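Local atomic coordinates of early 35 kDa protein (Autographa californica nucleopolyhedrovirus, PDB entry 1P35), a protein that blocks the apoptotic response of infected insect cells by inhibiting caspases, and also suppresses the host's antiviral RNA interference. Residues V2-E7 with H121-K126; S112-I117 with A131-C136; C152-G157 with S162-S167. All blocks are in the same frame, centred on the assembly; numbering follows the deposited sequence.

Interaction 1: residues V2-E7 with H121-K126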
loop_
_atom_site.group_PDB
_atom_site.type_symbol
_atom_site.label_atom_id
_atom_site.label_comp_id
_atom_site.label_asym_id
_atom_site.label_seq_id
_atom_site.Cartn_x
_atom_site.Cartn_y
_atom_site.Cartn_z
ATOM N N VAL A 2 -12.574 19.030 16.708
ATOM C CA VAL A 2 -13.506 20.176 16.884
ATOM C C VAL A 2 -12.946 21.091 15.818
ATOM O O VAL A 2 -11.900 21.739 15.993
ATOM C CB VAL A 2 -13.343 20.810 18.285
ATOM C CG1 VAL A 2 -14.290 21.951 18.476
ATOM C CG2 VAL A 2 -13.536 19.735 19.331
ATOM N N ILE A 3 -13.598 21.076 14.680
ATOM C CA ILE A 3 -13.118 21.853 13.540
ATOM C C ILE A 3 -13.770 23.200 13.317
ATOM O O ILE A 3 -14.972 23.361 13.496
ATOM C CB ILE A 3 -13.233 20.986 12.283
ATOM C CG1 ILE A 3 -12.368 19.727 12.492
ATOM C CG2 ILE A 3 -12.814 21.752 11.041
ATOM C CD1 ILE A 3 -12.317 18.786 11.280
ATOM N N PHE A 4 -12.954 24.172 12.924
ATOM C CA PHE A 4 -13.417 25.537 12.649
ATOM C C PHE A 4 -12.683 25.974 11.400
ATOM O O PHE A 4 -11.531 25.608 11.206
ATOM C CB PHE A 4 -13.015 26.505 13.780
ATOM C CG PHE A 4 -13.380 27.941 13.506
ATOM C CD1 PHE A 4 -14.653 28.410 13.801
ATOM C CD2 PHE A 4 -12.500 28.778 12.804
ATOM C CE1 PHE A 4 -15.060 29.693 13.383
ATOM C CE2 PHE A 4 -12.883 30.064 12.374
ATOM C CZ PHE A 4 -14.175 30.517 12.663
ATOM N N PRO A 5 -13.342 26.684 10.482
ATOM C CA PRO A 5 -14.719 27.148 10.317
ATOM C C PRO A 5 -15.631 25.934 10.441
ATOM O O PRO A 5 -15.204 24.828 10.143
ATOM C CB PRO A 5 -14.715 27.672 8.892
ATOM C CG PRO A 5 -13.329 28.278 8.789
ATOM C CD PRO A 5 -12.509 27.137 9.354
ATOM N N VAL A 6 -16.888 26.132 10.826
ATOM C CA VAL A 6 -17.777 24.990 10.996
ATOM C C VAL A 6 -18.346 24.345 9.726
ATOM O O VAL A 6 -18.922 23.257 9.775
ATOM C CB VAL A 6 -18.929 25.341 11.955
ATOM C CG1 VAL A 6 -18.371 25.579 13.368
ATOM C CG2 VAL A 6 -19.662 26.585 11.445
ATOM N N GLU A 7 -18.201 25.002 8.588
ATOM C CA GLU A 7 -18.694 24.411 7.346
ATOM C C GLU A 7 -17.925 23.091 7.119
ATOM O O GLU A 7 -18.490 22.006 7.178
ATOM C CB GLU A 7 -18.433 25.381 6.175
ATOM C CG GLU A 7 -16.949 25.783 6.045
ATOM C CD GLU A 7 -16.653 26.789 4.947
ATOM O OE1 GLU A 7 -16.976 26.496 3.775
ATOM O OE2 GLU A 7 -16.083 27.861 5.266
ATOM N N HIS A 121 -4.930 34.048 12.884
ATOM C CA HIS A 121 -5.208 33.296 11.648
ATOM C C HIS A 121 -6.141 34.022 10.706
ATOM O O HIS A 121 -6.733 33.446 9.790
ATOM C CB HIS A 121 -5.711 31.886 12.000
ATOM C CG HIS A 121 -4.666 31.072 12.676
ATOM N ND1 HIS A 121 -3.452 30.817 12.082
ATOM C CD2 HIS A 121 -4.591 30.560 13.928
ATOM C CE1 HIS A 121 -2.668 30.178 12.931
ATOM N NE2 HIS A 121 -3.332 30.015 14.064
ATOM N N ASP A 122 -6.224 35.319 10.951
ATOM C CA ASP A 122 -7.009 36.243 10.168
ATOM C C ASP A 122 -8.525 36.099 10.335
ATOM O O ASP A 122 -9.289 36.539 9.465
ATOM C CB ASP A 122 -6.612 36.134 8.692
ATOM C CG ASP A 122 -6.863 37.423 7.927
ATOM O OD1 ASP A 122 -7.139 38.469 8.561
ATOM O OD2 ASP A 122 -6.763 37.392 6.681
ATOM N N TYR A 123 -8.973 35.452 11.412
ATOM C CA TYR A 123 -10.414 35.376 11.644
ATOM C C TYR A 123 -10.698 36.456 12.663
ATOM O O TYR A 123 -10.403 36.292 13.855
ATOM C CB TYR A 123 -10.862 34.007 12.182
ATOM C CG TYR A 123 -10.750 32.884 11.173
ATOM C CD1 TYR A 123 -11.733 32.696 10.204
ATOM C CD2 TYR A 123 -9.660 32.024 11.175
ATOM C CE1 TYR A 123 -11.629 31.684 9.269
ATOM C CE2 TYR A 123 -9.546 30.999 10.237
ATOM C CZ TYR A 123 -10.534 30.836 9.288
ATOM O OH TYR A 123 -10.424 29.832 8.355
ATOM N N THR A 124 -11.269 37.568 12.193
ATOM C CA THR A 124 -11.556 38.696 13.073
ATOM C C THR A 124 -12.996 39.176 13.161
ATOM O O THR A 124 -13.339 39.912 14.075
ATOM C CB THR A 124 -10.697 39.907 12.707
ATOM O OG1 THR A 124 -11.025 40.324 11.375
ATOM C CG2 THR A 124 -9.200 39.547 12.766
ATOM N N ASP A 125 -13.851 38.780 12.234
ATOM C CA ASP A 125 -15.237 39.234 12.294
ATOM C C ASP A 125 -15.969 38.656 13.501
ATOM O O ASP A 125 -15.558 37.637 14.065
ATOM C CB ASP A 125 -15.958 38.871 10.992
ATOM C CG ASP A 125 -15.830 37.403 10.639
ATOM O OD1 ASP A 125 -14.683 36.912 10.539
ATOM O OD2 ASP A 125 -16.879 36.746 10.448
ATOM N N LYS A 126 -17.055 39.299 13.909
ATOM C CA LYS A 126 -17.787 38.797 15.061
ATOM C C LYS A 126 -18.453 37.460 14.711
ATOM O O LYS A 126 -18.546 36.558 15.546
ATOM C CB LYS A 126 -18.841 39.813 15.518
ATOM C CG LYS A 126 -19.243 39.649 16.995
ATOM C CD LYS A 126 -20.359 40.600 17.431
ATOM C CE LYS A 126 -21.662 40.297 16.669
ATOM N NZ LYS A 126 -22.860 41.075 17.156
#

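Interaction 2: residues S112-I117 with A131-C136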
loop_
_atom_site.group_PDB
_atom_site.type_symbol
_atom_site.label_atom_id
_atom_site.label_comp_id
_atom_site.label_asym_id
_atom_site.label_seq_id
_atom_site.Cartn_x
_atom_site.Cartn_y
_atom_site.Cartn_z
ATOM N N SER A 112 -9.584 32.477 27.414
ATOM C CA SER A 112 -9.041 33.826 27.374
ATOM C C SER A 112 -8.110 34.025 26.194
ATOM O O SER A 112 -7.785 35.159 25.853
ATOM C CB SER A 112 -8.320 34.162 28.685
ATOM O OG SER A 112 -7.197 33.333 28.911
ATOM N N LYS A 113 -7.681 32.933 25.568
ATOM C CA LYS A 113 -6.793 33.046 24.412
ATOM C C LYS A 113 -7.426 32.767 23.047
ATOM O O LYS A 113 -6.821 33.102 22.025
ATOM C CB LYS A 113 -5.576 32.112 24.545
ATOM C CG LYS A 113 -4.479 32.534 25.521
ATOM C CD LYS A 113 -3.199 31.751 25.202
ATOM C CE LYS A 113 -1.967 32.263 25.951
ATOM N NZ LYS A 113 -0.706 31.593 25.464
ATOM N N PHE A 114 -8.638 32.199 23.005
ATOM C CA PHE A 114 -9.228 31.844 21.707
ATOM C C PHE A 114 -9.414 32.938 20.626
ATOM O O PHE A 114 -9.023 32.735 19.459
ATOM C CB PHE A 114 -10.512 31.002 21.926
ATOM C CG PHE A 114 -11.779 31.787 22.086
ATOM C CD1 PHE A 114 -12.338 32.457 21.002
ATOM C CD2 PHE A 114 -12.449 31.805 23.311
ATOM C CE1 PHE A 114 -13.558 33.143 21.130
ATOM C CE2 PHE A 114 -13.671 32.492 23.451
ATOM C CZ PHE A 114 -14.223 33.162 22.353
ATOM N N ALA A 115 -9.970 34.084 20.995
ATOM C CA ALA A 115 -10.152 35.189 20.042
ATOM C C ALA A 115 -8.774 35.629 19.533
ATOM O O ALA A 115 -8.611 35.924 18.347
ATOM C CB ALA A 115 -10.847 36.362 20.719
ATOM N N LYS A 116 -7.776 35.635 20.420
ATOM C CA LYS A 116 -6.421 36.043 20.021
ATOM C C LYS A 116 -5.990 35.047 18.976
ATOM O O LYS A 116 -5.458 35.422 17.930
ATOM C CB LYS A 116 -5.431 35.992 21.206
ATOM C CG LYS A 116 -3.970 36.449 20.891
ATOM C CD LYS A 116 -2.855 35.698 21.735
ATOM C CE LYS A 116 -2.626 34.225 21.245
ATOM N NZ LYS A 116 -1.614 33.360 21.976
ATOM N N ILE A 117 -6.234 33.763 19.248
ATOM C CA ILE A 117 -5.835 32.721 18.312
ATOM C C ILE A 117 -6.520 32.850 16.955
ATOM O O ILE A 117 -5.849 32.802 15.932
ATOM C CB ILE A 117 -6.019 31.310 18.916
ATOM C CG1 ILE A 117 -5.023 31.118 20.079
ATOM C CG2 ILE A 117 -5.791 30.259 17.840
ATOM C CD1 ILE A 117 -5.268 29.840 20.948
ATOM N N ALA A 131 -19.151 31.960 16.296
ATOM C CA ALA A 131 -19.404 30.595 15.848
ATOM C C ALA A 131 -18.508 29.638 16.648
ATOM O O ALA A 131 -18.982 28.635 17.213
ATOM C CB ALA A 131 -19.121 30.485 14.384
ATOM N N TYR A 132 -17.224 29.993 16.705
ATOM C CA TYR A 132 -16.227 29.251 17.442
ATOM C C TYR A 132 -16.598 29.067 18.928
ATOM O O TYR A 132 -16.513 27.958 19.472
ATOM C CB TYR A 132 -14.860 29.958 17.339
ATOM C CG TYR A 132 -13.778 29.212 18.111
ATOM C CD1 TYR A 132 -13.624 29.398 19.473
ATOM C CD2 TYR A 132 -12.993 28.254 17.498
ATOM C CE1 TYR A 132 -12.731 28.645 20.218
ATOM C CE2 TYR A 132 -12.073 27.481 18.253
ATOM C CZ TYR A 132 -11.964 27.686 19.617
ATOM O OH TYR A 132 -11.119 26.881 20.399
ATOM N N GLU A 133 -16.968 30.159 19.589
ATOM C CA GLU A 133 -17.324 30.124 21.008
ATOM C C GLU A 133 -18.602 29.329 21.238
ATOM O O GLU A 133 -18.801 28.720 22.309
ATOM C CB GLU A 133 -17.475 31.557 21.570
ATOM C CG GLU A 133 -18.075 31.637 22.986
ATOM C CD GLU A 133 -17.844 32.988 23.659
ATOM O OE1 GLU A 133 -18.024 34.010 22.973
ATOM O OE2 GLU A 133 -17.503 33.026 24.870
ATOM N N LYS A 134 -19.471 29.325 20.238
ATOM C CA LYS A 134 -20.721 28.570 20.355
ATOM C C LYS A 134 -20.574 27.085 20.001
ATOM O O LYS A 134 -21.098 26.216 20.695
ATOM C CB LYS A 134 -21.787 29.134 19.429
ATOM C CG LYS A 134 -23.146 28.430 19.645
ATOM C CD LYS A 134 -24.199 29.000 18.710
ATOM C CE LYS A 134 -25.594 28.477 19.040
ATOM N NZ LYS A 134 -26.535 29.063 18.033
ATOM N N TYR A 135 -19.842 26.794 18.931
ATOM C CA TYR A 135 -19.768 25.416 18.493
ATOM C C TYR A 135 -18.512 24.620 18.801
ATOM O O TYR A 135 -18.569 23.390 18.831
ATOM C CB TYR A 135 -20.043 25.363 16.995
ATOM C CG TYR A 135 -21.404 25.911 16.623
ATOM C CD1 TYR A 135 -22.577 25.261 17.038
ATOM C CD2 TYR A 135 -21.521 27.036 15.800
ATOM C CE1 TYR A 135 -23.850 25.711 16.626
ATOM C CE2 TYR A 135 -22.778 27.505 15.381
ATOM C CZ TYR A 135 -23.936 26.830 15.797
ATOM O OH TYR A 135 -25.159 27.258 15.366
ATOM N N CYS A 136 -17.400 25.322 19.019
ATOM C CA CYS A 136 -16.122 24.700 19.288
ATOM C C CYS A 136 -15.653 24.797 20.744
ATOM O O CYS A 136 -15.356 23.776 21.364
ATOM C CB CYS A 136 -15.055 25.334 18.391
ATOM S SG CYS A 136 -15.430 25.301 16.588
#

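Interaction 3: residues C152-G157 with S162-S167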
loop_
_atom_site.group_PDB
_atom_site.type_symbol
_atom_site.label_atom_id
_atom_site.label_comp_id
_atom_site.label_asym_id
_atom_site.label_seq_id
_atom_site.Cartn_x
_atom_site.Cartn_y
_atom_site.Cartn_z
ATOM N N CYS A 152 -4.374 22.605 15.958
ATOM C CA CYS A 152 -3.795 22.185 14.690
ATOM C C CYS A 152 -4.177 23.108 13.539
ATOM O O CYS A 152 -5.356 23.284 13.273
ATOM C CB CYS A 152 -4.245 20.759 14.468
ATOM S SG CYS A 152 -3.946 19.756 16.052
ATOM N N VAL A 153 -3.191 23.712 12.869
ATOM C CA VAL A 153 -3.507 24.664 11.799
ATOM C C VAL A 153 -3.187 24.092 10.435
ATOM O O VAL A 153 -2.146 23.502 10.238
ATOM C CB VAL A 153 -2.748 26.024 11.922
ATOM C CG1 VAL A 153 -3.228 26.967 10.809
ATOM C CG2 VAL A 153 -2.992 26.678 13.301
ATOM N N LEU A 154 -4.123 24.231 9.503
ATOM C CA LEU A 154 -3.902 23.721 8.176
ATOM C C LEU A 154 -3.905 24.895 7.222
ATOM O O LEU A 154 -4.938 25.531 7.042
ATOM C CB LEU A 154 -5.009 22.734 7.796
ATOM C CG LEU A 154 -4.801 21.999 6.467
ATOM C CD1 LEU A 154 -3.516 21.207 6.571
ATOM C CD2 LEU A 154 -5.991 21.029 6.172
ATOM N N LYS A 155 -2.742 25.194 6.637
ATOM C CA LYS A 155 -2.627 26.280 5.672
ATOM C C LYS A 155 -3.628 25.973 4.567
ATOM O O LYS A 155 -3.773 24.825 4.188
ATOM C CB LYS A 155 -1.197 26.344 5.105
ATOM C CG LYS A 155 -0.107 26.732 6.133
ATOM C CD LYS A 155 1.307 26.924 5.507
ATOM C CE LYS A 155 2.341 27.418 6.544
ATOM N NZ LYS A 155 3.702 27.689 5.966
ATOM N N PRO A 156 -4.319 26.994 4.035
ATOM C CA PRO A 156 -5.343 26.979 2.973
ATOM C C PRO A 156 -5.073 26.486 1.546
ATOM O O PRO A 156 -6.021 26.083 0.836
ATOM C CB PRO A 156 -5.831 28.425 2.960
ATOM C CG PRO A 156 -4.589 29.162 3.295
ATOM C CD PRO A 156 -4.160 28.375 4.516
ATOM N N GLY A 157 -3.825 26.533 1.095
ATOM C CA GLY A 157 -3.583 26.072 -0.260
ATOM C C GLY A 157 -3.521 24.564 -0.483
ATOM O O GLY A 157 -3.371 24.149 -1.622
ATOM N N SER A 162 -5.364 15.212 -0.653
ATOM C CA SER A 162 -4.358 14.846 0.335
ATOM C C SER A 162 -4.869 14.380 1.708
ATOM O O SER A 162 -5.943 14.788 2.131
ATOM C CB SER A 162 -3.444 16.062 0.647
ATOM O OG SER A 162 -2.563 16.360 -0.402
ATOM N N ASN A 163 -4.076 13.537 2.385
ATOM C CA ASN A 163 -4.343 13.202 3.779
ATOM C C ASN A 163 -3.669 14.366 4.516
ATOM O O ASN A 163 -2.566 14.822 4.083
ATOM C CB ASN A 163 -3.641 11.921 4.231
ATOM C CG ASN A 163 -4.356 10.656 3.755
ATOM O OD1 ASN A 163 -5.538 10.462 4.004
ATOM N ND2 ASN A 163 -3.623 9.798 3.084
ATOM N N GLN A 164 -4.315 14.863 5.585
ATOM C CA GLN A 164 -3.761 15.952 6.387
ATOM C C GLN A 164 -3.291 15.208 7.615
ATOM O O GLN A 164 -4.086 14.519 8.234
ATOM C CB GLN A 164 -4.806 16.978 6.776
ATOM C CG GLN A 164 -5.847 17.259 5.702
ATOM C CD GLN A 164 -5.242 17.604 4.393
ATOM O OE1 GLN A 164 -4.121 18.122 4.333
ATOM N NE2 GLN A 164 -5.980 17.346 3.318
ATOM N N VAL A 165 -2.012 15.346 7.985
ATOM C CA VAL A 165 -1.485 14.543 9.075
ATOM C C VAL A 165 -0.748 15.319 10.168
ATOM O O VAL A 165 -0.385 16.494 9.996
ATOM C CB VAL A 165 -0.564 13.434 8.478
ATOM C CG1 VAL A 165 -1.239 12.800 7.235
ATOM C CG2 VAL A 165 0.782 14.052 7.989
ATOM N N LEU A 166 -0.595 14.681 11.327
ATOM C CA LEU A 166 0.118 15.307 12.439
ATOM C C LEU A 166 0.435 14.209 13.406
ATOM O O LEU A 166 -0.216 13.179 13.400
ATOM C CB LEU A 166 -0.709 16.373 13.153
ATOM C CG LEU A 166 -1.944 15.930 13.977
ATOM C CD1 LEU A 166 -1.567 15.661 15.412
ATOM C CD2 LEU A 166 -2.980 17.036 14.000
ATOM N N SER A 167 1.476 14.423 14.200
ATOM C CA SER A 167 1.863 13.492 15.234
ATOM C C SER A 167 2.735 14.242 16.239
ATOM O O SER A 167 3.479 15.130 15.875
ATOM C CB SER A 167 2.599 12.278 14.650
ATOM O OG SER A 167 3.670 12.660 13.800
#

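Interaction 1: residues V2-E7 with H121-K126
F4 points the edge of its ring at the face of Y123, a T-shaped (edge-to-face) pair with ring centroids 5.0 Å apart and planes at 83°. A single corner of the F4 ring does most of the touching. Its CE2 stands over the centre of the Y123 ring and comes within 3.6 Å of Y123 CD1. F4 reaches there because its CG is anti to the backbone N (chi1 176°), which carries the ring out from the end of strand 2-4 toward the loop. The two side chains run past each other in opposite directions.

P5 adds an aliphatic contact at the phenol end of Y123. P5 CG lies 3.8 Å from Y123 CZ and 3.3 Å from Y123 OH. It approaches that ring obliquely. The peptide bond between F4 and P5 is cis, and the chain leaves the strand at this point.

The contact joins the N-terminal strand to the turn of a helix-loop-helix unit. Helix 110-120 ends there in a Schellman motif. D122, with positive phi, is its C-prime residue, and Y123 follows directly. D125 then N-caps helix 126-135.

Polar bonds hold both sides from outside the pair. The backbone of F4 pairs with L43 on strand 42-48, so the ring projects from a strand held in the sheet. The hydroxyl of Y123 is hydrogen-bonded to the backbone O of P41, just before strand 42-48. S128 of helix 126-135 touches both F4 and Y123.

Interaction 2: residues S112-I117 with A131-C136
F114 meets Y132 and E133 of the next helix, and it supplies every contact from segment 112-117. Its CG sits between the backbone N and the carbonyl carbon (chi1 88°). That torsion sends the ring out from helix 110-120 toward its neighbour.

The near side of F114 meets the CE1 and CD1 atoms of Y132 obliquely. F114 CB is 3.7 Å from Y132 CE1, and F114 CD1 is 3.7 Å from Y132 CD1. The ring planes are 29° apart, but the rings are displaced and barely overlap, with centroids 5.2 Å apart.

The far tip of F114 reaches E133. F114 CZ touches E133 CB at 3.7 Å, and the carboxylate carbon E133 CD lies 3.9 Å from the same CZ. E133, extended beyond CG, runs past the CZ end of the ring. Its carboxylate plane is turned 67° from it.

L137 of helix 137-140 touches both aromatic rings, and L110 and L118 of helix 110-120 also pack on Y132. The arrangement is that of two consecutive helices joined by a short loop, a helix-loop-helix hairpin whose two helices pack through buried F114 and Y132.

Interaction 3: residues C152-G157 with S162-S167
C152 and L154 face L166 and Q164 between strands 148-154 and 164-170, which flank strand 98-106 in the beta-rich core. Strand 98-106 is antiparallel to 148-154 and parallel to 164-170. The segments are thus next-but-one neighbours, and side chains alone bridge them. Side chains that point toward each other in this way are consistent with a strongly curled sheet. The CA atoms of L154 and Q164 are 8.0 Å apart.

Two van der Waals touches form the first shell. The SG of C152 meets the CD2 methyl of L166 at 3.5 Å. Further along, the CD2 methyl of L154 rests on the aliphatic CG of Q164 at 3.8 Å, and the two side chains cross at about a right angle. Q164 is bent at chi2 (-52°), which turns its amide back beside the methyls of L154 instead of letting the chain run straight.

The next shell fixes the backbones. C152 bonds to M44 and L154 to V42, both on strand 42-48, and V153 bonds to S101 on strand 98-106. On the other side, Q164 bonds to N31 of strand 24-33. Y100 of strand 98-106 packs against both C152 and Q164.

The NE2 of Q164 lies close to the backbone O of S162, but the angle is poor for a bond. Q164 OE1 is buried without a polar partner in the model, 3.9 Å from both CD1 and CD2 of L154.

Overall arrangement
Interactions 1 and 2 sit side by side, centres about 8 Å apart. Interaction 2 joins helices 110-120 and 126-135, and interaction 1 uses the loop between them. They touch directly: V2 CG1 lies 3.4 Å from C136 CA, and F4 packs on Y132 and C136. Along the chain their segments alternate, so the N-terminal strand packs against helices more than 100 residues further along. Interaction 3 follows both in sequence, about 16 Å from interaction 1 and 20 Å from interaction 2, centre to centre. Its strand 148-154 pairs with 42-48, which also pairs with strand 2-4. H121 also touches V153. The helical unit thus packs on the strand framework on one side of the molecule.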